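PDB 2IMQ: nitrophorin Cim l NP from Cimex lectularius, which carries nitric oxide on a heme b in bedbug saliva and delivers it to the host during feeding, causing vasodilation. Local coordinates for residues V12-G17 against E26-L31; Q45-Q50 against T133-D138; Q50-K53 against G57-C60. One frame throughout, in Å; residues are numbered along the deposited sequence.

Overall arrangement
Read from the N terminus, the chain shows how short- and long-range closures tie the sandwich together beside one cofactor. Interaction 1 closes first, folding helix 26-29 back onto strand 6-17. Strand 39-46 then pairs with strand 6-17, and from its end two contacts start from the same stretch, sharing Q50. Interaction 3 closes within a few residues, tying the loop at 50-53 to the first turn of helix 57-70, while interaction 2 runs on to 133-138 and joins the two sheets of the sandwich. Interactions 1 and 2 meet where Q45 O probably accepts hydrogen bonds from S16 N and G17 N. Interactions 1 and 3 do not touch, yet segments of all three reach the heme.

Interaction 1: residues V12-G17 against E26-L31; sequences VSWNSG and EELLGL. With HEM (protoporphyrin IX containing Fe), chain B.
V12 meets L28 and L29 where the helix of a beta-alpha-beta unit (strand 6-17, helix 26-29, strand 39-46) packs against its own sheet, part of the DNase I-like beta-sandwich. The contact is apolar and has no hydrogen bond across it. The methyls of V12 divide the work: CG2, which its torsion sets opposite the backbone N, touches L28 CD1 at 3.9 Å, the two side chains lying nearly at right angles, while CG1 touches L29 CD2. The same L28 methyl also comes obliquely to the six-membered ring of W14, CD1 lying 4.2 Å from CE3. Among polar groups, L28 O is covered by V12 CG2 at 3.5 Å and finds no partner in the model, whereas L29 O is hydrogen-bonded to H10 ND1. After this short, weakly bonded helix, G30 takes positive phi in a Schellman motif, with L31 N bonded to E26 O at 2.8 Å and G30 N to E27 O. The indole is hydrogen-bonded through NE1 to H271 O, and S16 CB lies over one face of it, toward the rim. On the heme side, the six-membered ring bears on a vinyl, with W14 CZ3 only 3.4 Å from HEM CBB.

Interaction 2: residues Q45-Q50 against T133-D138; sequences QGFGFQ and TSRMSD. With HEM (protoporphyrin IX containing Fe), chain B.
Q45 lays its amide across the aliphatic part of R135, joining strand 39-46 of one sheet to strand 127-135 of the other in the beta-sandwich. The tightest approach is Q45 CD to R135 CG, 3.4 Å. The two side chains run at about a right angle, the amide and guanidinium planes 45° apart. Q45 reaches straight across because its chain is extended beyond CG, while the bend of R135 at chi2 (-75°) carries its guanidinium to the F47 ring. There NH2 comes 3.8 Å from F47 CE2; the ring atom lies at the guanidinium edge, with the two planes 84° apart.

No direct hydrogen bond crosses the interface, and three waters bridge the polar atoms. Water 3 donates to G46 O at 2.8 Å and accepts from R135 NE at 3.0 Å. Water 2, near one guanidinium face, links M136 O to Q45 NE2, the latter through a weak bond. Water 1 sits between Q45 OE1 and S134 O, but has more acceptors around it than protons to offer; it cannot donate to all of them at once, and both bonds may not be present together.

Farther out, S115 OG holds R135 NH1, S134 OG bonds to A149 O and W168 NE1, and the F47 ring meets that of H18. Beyond G46 the chain turns to the heme: the F49 ring presents its edge to HEM C2C, CD2 lying 3.5 Å from it, and G48 O approaches the vinyl carbon HEM CBC to 3.1 Å.

Interaction 3: residues Q50-K53 against G57-C60; sequences QTDK and GPAC. With HEM (protoporphyrin IX containing Fe), chain B.
The proximal side of the heme pocket is where D52, in the loop after strand 39-46, meets G57 at the start of helix 57-70. The G57 N-H donates to D52 OD1 at 3.0 Å, bent at the hydrogen to 141°. The oxygen is met on its syn side, with the donor 30° out of the carboxylate plane. D52 adopts positive phi, and its chi1 of -169° sets the carboxylate opposite the backbone N, pointing at the helix start. The other oxygen, OD2, takes the N-H of Q56, so one carboxylate receives two successive amides at the helix entrance, a place where the helix dipole would favour a negative charge. P58 CD adds a looser contact, 3.9 Å from D52 OD1. Just before D52, T51 N is hydrogen-bonded to E82 OE2.

The heme lies against both partners. D52 OD2 comes 3.2 Å from the vinyl carbon HEM CAC, and G57 CA packs 3.4 Å from HEM C2D; the absence of a side chain on G57 leaves room for both the D52 carboxylate and the pyrrole. One turn on, C60 is the proximal ligand, its SG 2.8 Å from HEM FE. That is long for an iron-thiolate bond and consistent with weakened ligation in this ferrous form; when nitric oxide is abundant, the same cysteine can reversibly bind it in place of heme. A cysteine ligand near the N terminus of a helix resembles in part the sites of other heme-thiolate proteins, here forming the proximal heme site of a DNase I-like fold.

Interaction 1: residues V12-G17 against E26-L31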
# COMPACT_ATOMS: atom_id res chain seq x y z
N VAL A 12 3.66 3.17 2.69
CA VAL A 12 3.82 3.68 1.36
C VAL A 12 3.64 2.60 0.36
O VAL A 12 4.16 1.49 0.55
CB VAL A 12 5.17 4.45 1.20
CG1 VAL A 12 6.38 3.54 1.36
CG2 VAL A 12 5.25 5.17 -0.12
N SER A 13 2.93 2.89 -0.71
CA SER A 13 2.93 1.97 -1.79
C SER A 13 3.16 2.67 -3.11
O SER A 13 2.86 3.89 -3.28
CB SER A 13 1.68 1.16 -1.83
OG SER A 13 0.60 1.86 -2.38
N TRP A 14 3.67 1.89 -4.05
CA TRP A 14 4.02 2.43 -5.35
C TRP A 14 3.92 1.34 -6.37
O TRP A 14 4.58 0.31 -6.28
CB TRP A 14 5.43 2.94 -5.29
CG TRP A 14 5.88 3.79 -6.40
CD1 TRP A 14 5.17 4.25 -7.47
CD2 TRP A 14 7.15 4.40 -6.46
NE1 TRP A 14 5.98 5.06 -8.24
CE2 TRP A 14 7.20 5.16 -7.64
CE3 TRP A 14 8.27 4.36 -5.64
CZ2 TRP A 14 8.32 5.89 -7.98
CZ3 TRP A 14 9.37 5.06 -6.01
CH2 TRP A 14 9.39 5.82 -7.14
N ASN A 15 3.12 1.58 -7.39
CA ASN A 15 3.14 0.75 -8.59
C ASN A 15 4.30 1.28 -9.41
O ASN A 15 4.20 2.24 -10.21
CB ASN A 15 1.80 0.82 -9.32
CG ASN A 15 1.73 -0.18 -10.43
OD1 ASN A 15 2.77 -0.57 -10.91
ND2 ASN A 15 0.53 -0.63 -10.83
N SER A 16 5.44 0.67 -9.14
CA SER A 16 6.72 1.15 -9.65
C SER A 16 7.14 0.45 -10.94
O SER A 16 8.06 0.91 -11.65
CB SER A 16 7.76 0.95 -8.54
OG SER A 16 7.72 -0.37 -8.10
N GLY A 17 6.50 -0.65 -11.33
CA GLY A 17 6.79 -1.24 -12.64
C GLY A 17 8.17 -1.86 -12.67
O GLY A 17 8.51 -2.67 -11.80
N GLU A 26 14.01 8.95 2.68
CA GLU A 26 13.38 9.60 3.80
C GLU A 26 12.05 10.21 3.43
O GLU A 26 11.09 10.07 4.16
CB GLU A 26 14.29 10.69 4.42
CG GLU A 26 15.43 10.14 5.24
CD GLU A 26 16.00 11.13 6.23
OE1 GLU A 26 15.76 12.33 6.03
OE2 GLU A 26 16.65 10.71 7.23
N GLU A 27 12.00 10.89 2.31
CA GLU A 27 10.77 11.47 1.86
C GLU A 27 9.70 10.38 1.57
O GLU A 27 8.54 10.53 1.96
CB GLU A 27 11.01 12.29 0.62
CG GLU A 27 9.81 13.03 0.11
CD GLU A 27 10.11 13.87 -1.12
OE1 GLU A 27 9.20 14.56 -1.58
OE2 GLU A 27 11.24 13.84 -1.65
N LEU A 28 10.12 9.32 0.89
CA LEU A 28 9.25 8.22 0.52
C LEU A 28 8.56 7.63 1.74
O LEU A 28 7.40 7.23 1.69
CB LEU A 28 10.07 7.15 -0.21
CG LEU A 28 9.24 6.04 -0.80
CD1 LEU A 28 8.45 6.47 -1.99
CD2 LEU A 28 10.08 4.85 -1.16
N LEU A 29 9.28 7.57 2.87
CA LEU A 29 8.78 6.93 4.08
C LEU A 29 8.20 7.92 5.08
O LEU A 29 7.72 7.54 6.13
CB LEU A 29 9.88 6.12 4.74
CG LEU A 29 10.59 5.15 3.84
CD1 LEU A 29 11.73 4.52 4.60
CD2 LEU A 29 9.70 4.14 3.32
N GLY A 30 8.15 9.20 4.73
CA GLY A 30 7.55 10.18 5.58
C GLY A 30 8.43 10.57 6.77
O GLY A 30 7.88 10.93 7.78
N LEU A 31 9.75 10.50 6.60
CA LEU A 31 10.74 10.72 7.68
C LEU A 31 11.45 12.08 7.58
O LEU A 31 12.19 12.50 8.49
CB LEU A 31 11.77 9.59 7.68
CG LEU A 31 11.17 8.19 7.85
CD1 LEU A 31 12.27 7.08 7.81
CD2 LEU A 31 10.35 8.10 9.08
CHA HEM B . 14.14 -5.78 -1.30
CHB HEM B . 11.76 -1.62 -2.01
CHC HEM B . 12.28 -2.14 -6.77
CHD HEM B . 14.35 -6.39 -6.16
C1A HEM B . 13.49 -4.61 -1.05
C2A HEM B . 13.19 -4.05 0.24
C3A HEM B . 12.49 -2.91 0.02
C4A HEM B . 12.37 -2.71 -1.40
CMA HEM B . 11.99 -1.95 1.08
CAA HEM B . 13.57 -4.62 1.63
CBA HEM B . 14.88 -3.86 1.98
CGA HEM B . 15.47 -4.34 3.29
O1A HEM B . 16.11 -5.40 3.29
O2A HEM B . 15.37 -3.64 4.33
C1B HEM B . 11.72 -1.41 -3.35
C2B HEM B . 11.14 -0.25 -3.99
C3B HEM B . 11.28 -0.37 -5.30
C4B HEM B . 11.97 -1.61 -5.54
CMB HEM B . 10.53 0.79 -3.11
CAB HEM B . 10.82 0.56 -6.41
CBB HEM B . 10.57 1.85 -6.17
C1C HEM B . 12.92 -3.31 -7.07
C2C HEM B . 13.19 -3.84 -8.39
C3C HEM B . 13.82 -4.99 -8.20
C4C HEM B . 13.85 -5.28 -6.80
CMC HEM B . 12.98 -3.12 -9.73
CAC HEM B . 14.35 -5.92 -9.28
CBC HEM B . 13.55 -6.46 -10.20
C1D HEM B . 14.43 -6.62 -4.81
C2D HEM B . 14.90 -7.86 -4.23
C3D HEM B . 14.87 -7.66 -2.75
C4D HEM B . 14.35 -6.34 -2.53
CMD HEM B . 15.39 -9.10 -4.98
CAD HEM B . 15.29 -8.74 -1.74
CBD HEM B . 16.79 -8.88 -1.87
CGD HEM B . 17.35 -9.65 -0.71
O1D HEM B . 18.61 -9.84 -0.70
O2D HEM B . 16.54 -10.05 0.17
NA HEM B . 13.00 -3.77 -2.05
NB HEM B . 12.20 -2.24 -4.33
NC HEM B . 13.31 -4.22 -6.14
ND HEM B . 14.09 -5.77 -3.77
FE HEM B . 13.28 -3.94 -4.08

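Interaction 2: residues Q45-Q50 against T133-D138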
# COMPACT_ATOMS: atom_id res chain seq x y z
N GLN A 45 4.47 -2.77 -6.50
CA GLN A 45 3.98 -3.61 -7.54
C GLN A 45 4.80 -3.32 -8.74
O GLN A 45 5.11 -2.17 -9.07
CB GLN A 45 2.51 -3.28 -7.83
CG GLN A 45 2.01 -3.99 -9.08
CD GLN A 45 0.56 -3.88 -9.32
OE1 GLN A 45 -0.25 -3.73 -8.39
NE2 GLN A 45 0.21 -4.04 -10.58
N GLY A 46 5.11 -4.38 -9.48
CA GLY A 46 5.92 -4.23 -10.65
C GLY A 46 6.21 -5.55 -11.34
O GLY A 46 5.38 -6.47 -11.38
N PHE A 47 7.42 -5.61 -11.87
CA PHE A 47 7.79 -6.77 -12.71
C PHE A 47 9.20 -7.22 -12.45
O PHE A 47 10.11 -6.40 -12.38
CB PHE A 47 7.68 -6.41 -14.17
CG PHE A 47 6.27 -6.17 -14.61
CD1 PHE A 47 5.79 -4.88 -14.76
CD2 PHE A 47 5.40 -7.25 -14.80
CE1 PHE A 47 4.46 -4.65 -15.13
CE2 PHE A 47 4.07 -7.04 -15.19
CZ PHE A 47 3.60 -5.73 -15.35
N GLY A 48 9.36 -8.54 -12.34
CA GLY A 48 10.68 -9.16 -12.31
C GLY A 48 11.41 -9.08 -10.97
O GLY A 48 12.62 -9.28 -10.91
N PHE A 49 10.71 -8.82 -9.88
CA PHE A 49 11.40 -8.67 -8.60
C PHE A 49 12.20 -9.90 -8.16
O PHE A 49 13.33 -9.74 -7.73
CB PHE A 49 10.42 -8.36 -7.47
CG PHE A 49 9.67 -7.06 -7.65
CD1 PHE A 49 8.32 -7.01 -7.42
CD2 PHE A 49 10.34 -5.91 -7.99
CE1 PHE A 49 7.63 -5.83 -7.58
CE2 PHE A 49 9.64 -4.69 -8.09
CZ PHE A 49 8.28 -4.68 -7.90
N GLN A 50 11.57 -11.07 -8.22
CA GLN A 50 12.14 -12.32 -7.71
C GLN A 50 13.30 -12.75 -8.59
O GLN A 50 14.41 -12.97 -8.09
CB GLN A 50 11.04 -13.39 -7.68
CG GLN A 50 11.37 -14.68 -6.96
CD GLN A 50 10.12 -15.41 -6.51
OE1 GLN A 50 10.16 -16.19 -5.56
NE2 GLN A 50 9.00 -15.17 -7.19
N THR A 133 -0.66 -6.48 0.93
CA THR A 133 -0.65 -5.91 -0.43
C THR A 133 -1.22 -6.93 -1.43
O THR A 133 -1.25 -8.13 -1.15
CB THR A 133 0.75 -5.41 -0.83
OG1 THR A 133 0.66 -4.54 -1.98
CG2 THR A 133 1.70 -6.49 -1.18
N SER A 134 -1.67 -6.46 -2.59
CA SER A 134 -2.28 -7.33 -3.55
C SER A 134 -2.08 -6.77 -4.94
O SER A 134 -1.78 -5.58 -5.12
CB SER A 134 -3.73 -7.52 -3.23
OG SER A 134 -4.43 -6.27 -3.26
N ARG A 135 -2.32 -7.63 -5.91
CA ARG A 135 -2.07 -7.28 -7.32
C ARG A 135 -2.98 -8.13 -8.17
O ARG A 135 -3.03 -9.36 -8.00
CB ARG A 135 -0.61 -7.56 -7.69
CG ARG A 135 -0.16 -7.23 -9.06
CD ARG A 135 -0.59 -8.14 -10.14
NE ARG A 135 0.29 -7.94 -11.28
CZ ARG A 135 0.12 -8.54 -12.43
NH1 ARG A 135 -0.84 -9.43 -12.55
NH2 ARG A 135 0.94 -8.29 -13.45
N MET A 136 -3.73 -7.50 -9.05
CA MET A 136 -4.61 -8.22 -9.97
C MET A 136 -4.48 -7.57 -11.34
O MET A 136 -4.30 -6.35 -11.46
CB MET A 136 -6.03 -8.15 -9.52
CG MET A 136 -6.98 -9.06 -10.24
SD MET A 136 -6.56 -10.77 -10.04
CE MET A 136 -6.92 -11.02 -8.30
N SER A 137 -4.65 -8.39 -12.38
CA SER A 137 -4.67 -7.93 -13.78
C SER A 137 -6.10 -7.66 -14.23
O SER A 137 -7.01 -8.30 -13.75
CB SER A 137 -4.04 -9.01 -14.70
OG SER A 137 -4.82 -10.17 -14.76
N ASP A 138 -6.30 -6.78 -15.18
CA ASP A 138 -7.60 -6.56 -15.74
C ASP A 138 -8.20 -7.80 -16.33
O ASP A 138 -9.39 -7.95 -16.32
CB ASP A 138 -7.48 -5.52 -16.85
CG ASP A 138 -7.57 -4.13 -16.35
OD1 ASP A 138 -7.72 -3.91 -15.16
OD2 ASP A 138 -7.63 -3.15 -17.12
CHA HEM B . 14.14 -5.78 -1.30
CHB HEM B . 11.76 -1.62 -2.01
CHC HEM B . 12.28 -2.14 -6.77
CHD HEM B . 14.35 -6.39 -6.16
C1A HEM B . 13.49 -4.61 -1.05
C2A HEM B . 13.19 -4.05 0.24
C3A HEM B . 12.49 -2.91 0.02
C4A HEM B . 12.37 -2.71 -1.40
CMA HEM B . 11.99 -1.95 1.08
CAA HEM B . 13.57 -4.62 1.63
CBA HEM B . 14.88 -3.86 1.98
CGA HEM B . 15.47 -4.34 3.29
O1A HEM B . 16.11 -5.40 3.29
O2A HEM B . 15.37 -3.64 4.33
C1B HEM B . 11.72 -1.41 -3.35
C2B HEM B . 11.14 -0.25 -3.99
C3B HEM B . 11.28 -0.37 -5.30
C4B HEM B . 11.97 -1.61 -5.54
CMB HEM B . 10.53 0.79 -3.11
CAB HEM B . 10.82 0.56 -6.41
CBB HEM B . 10.57 1.85 -6.17
C1C HEM B . 12.92 -3.31 -7.07
C2C HEM B . 13.19 -3.84 -8.39
C3C HEM B . 13.82 -4.99 -8.20
C4C HEM B . 13.85 -5.28 -6.80
CMC HEM B . 12.98 -3.12 -9.73
CAC HEM B . 14.35 -5.92 -9.28
CBC HEM B . 13.55 -6.46 -10.20
C1D HEM B . 14.43 -6.62 -4.81
C2D HEM B . 14.90 -7.86 -4.23
C3D HEM B . 14.87 -7.66 -2.75
C4D HEM B . 14.35 -6.34 -2.53
CMD HEM B . 15.39 -9.10 -4.98
CAD HEM B . 15.29 -8.74 -1.74
CBD HEM B . 16.79 -8.88 -1.87
CGD HEM B . 17.35 -9.65 -0.71
O1D HEM B . 18.61 -9.84 -0.70
O2D HEM B . 16.54 -10.05 0.17
NA HEM B . 13.00 -3.77 -2.05
NB HEM B . 12.20 -2.24 -4.33
NC HEM B . 13.31 -4.22 -6.14
ND HEM B . 14.09 -5.77 -3.77
FE HEM B . 13.28 -3.94 -4.08
O HOH W 1 -0.16 -3.48 -5.59
O HOH W 2 -1.78 -5.48 -12.18
O HOH W 3 2.68 -6.16 -11.82

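Interaction 3: residues Q50-K53 against G57-C60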
# COMPACT_ATOMS: atom_id res chain seq x y z
N GLN A 50 11.57 -11.07 -8.22
CA GLN A 50 12.14 -12.32 -7.71
C GLN A 50 13.30 -12.75 -8.59
O GLN A 50 14.41 -12.97 -8.09
CB GLN A 50 11.04 -13.39 -7.68
CG GLN A 50 11.37 -14.68 -6.96
CD GLN A 50 10.12 -15.41 -6.51
OE1 GLN A 50 10.16 -16.19 -5.56
NE2 GLN A 50 9.00 -15.17 -7.19
N THR A 51 13.06 -12.86 -9.88
CA THR A 51 14.15 -13.16 -10.83
C THR A 51 15.29 -12.18 -10.61
O THR A 51 16.47 -12.59 -10.45
CB THR A 51 13.62 -13.06 -12.27
OG1 THR A 51 12.75 -14.18 -12.54
CG2 THR A 51 14.75 -13.23 -13.30
N ASP A 52 14.93 -10.90 -10.54
CA ASP A 52 15.86 -9.79 -10.34
C ASP A 52 16.99 -9.75 -11.38
O ASP A 52 18.16 -9.62 -11.03
CB ASP A 52 16.42 -9.79 -8.91
CG ASP A 52 17.18 -8.51 -8.59
OD1 ASP A 52 17.89 -8.45 -7.55
OD2 ASP A 52 17.15 -7.49 -9.32
N LYS A 53 16.61 -9.78 -12.65
CA LYS A 53 17.59 -9.62 -13.74
C LYS A 53 18.40 -8.32 -13.66
O LYS A 53 19.60 -8.35 -13.92
CB LYS A 53 16.93 -9.72 -15.12
CG LYS A 53 17.34 -10.97 -15.90
CD LYS A 53 17.32 -10.72 -17.39
CE LYS A 53 17.93 -11.89 -18.17
NZ LYS A 53 18.51 -11.43 -19.46
N GLY A 57 18.01 -5.78 -6.23
CA GLY A 57 17.84 -6.30 -4.88
C GLY A 57 18.94 -5.86 -3.93
O GLY A 57 18.64 -5.32 -2.85
N PRO A 58 20.22 -6.13 -4.24
CA PRO A 58 21.30 -5.69 -3.37
C PRO A 58 21.25 -4.21 -2.94
O PRO A 58 21.48 -3.95 -1.75
CB PRO A 58 22.57 -6.01 -4.17
CG PRO A 58 22.19 -7.18 -4.95
CD PRO A 58 20.71 -6.96 -5.36
N ALA A 59 20.96 -3.28 -3.86
CA ALA A 59 20.92 -1.85 -3.49
C ALA A 59 19.73 -1.53 -2.60
O ALA A 59 19.82 -0.70 -1.72
CB ALA A 59 20.90 -0.90 -4.70
N CYS A 60 18.62 -2.21 -2.83
CA CYS A 60 17.45 -2.02 -2.02
C CYS A 60 17.81 -2.36 -0.58
O CYS A 60 17.58 -1.57 0.33
CB CYS A 60 16.32 -2.93 -2.48
SG CYS A 60 15.57 -2.39 -3.96
CHA HEM B . 14.14 -5.78 -1.30
CHB HEM B . 11.76 -1.62 -2.01
CHC HEM B . 12.28 -2.14 -6.77
CHD HEM B . 14.35 -6.39 -6.16
C1A HEM B . 13.49 -4.61 -1.05
C2A HEM B . 13.19 -4.05 0.24
C3A HEM B . 12.49 -2.91 0.02
C4A HEM B . 12.37 -2.71 -1.40
CMA HEM B . 11.99 -1.95 1.08
CAA HEM B . 13.57 -4.62 1.63
CBA HEM B . 14.88 -3.86 1.98
CGA HEM B . 15.47 -4.34 3.29
O1A HEM B . 16.11 -5.40 3.29
O2A HEM B . 15.37 -3.64 4.33
C1B HEM B . 11.72 -1.41 -3.35
C2B HEM B . 11.14 -0.25 -3.99
C3B HEM B . 11.28 -0.37 -5.30
C4B HEM B . 11.97 -1.61 -5.54
CMB HEM B . 10.53 0.79 -3.11
CAB HEM B . 10.82 0.56 -6.41
CBB HEM B . 10.57 1.85 -6.17
C1C HEM B . 12.92 -3.31 -7.07
C2C HEM B . 13.19 -3.84 -8.39
C3C HEM B . 13.82 -4.99 -8.20
C4C HEM B . 13.85 -5.28 -6.80
CMC HEM B . 12.98 -3.12 -9.73
CAC HEM B . 14.35 -5.92 -9.28
CBC HEM B . 13.55 -6.46 -10.20
C1D HEM B . 14.43 -6.62 -4.81
C2D HEM B . 14.90 -7.86 -4.23
C3D HEM B . 14.87 -7.66 -2.75
C4D HEM B . 14.35 -6.34 -2.53
CMD HEM B . 15.39 -9.10 -4.98
CAD HEM B . 15.29 -8.74 -1.74
CBD HEM B . 16.79 -8.88 -1.87
CGD HEM B . 17.35 -9.65 -0.71
O1D HEM B . 18.61 -9.84 -0.70
O2D HEM B . 16.54 -10.05 0.17
NA HEM B . 13.00 -3.77 -2.05
NB HEM B . 12.20 -2.24 -4.33
NC HEM B . 13.31 -4.22 -6.14
ND HEM B . 14.09 -5.77 -3.77
FE HEM B . 13.28 -3.94 -4.08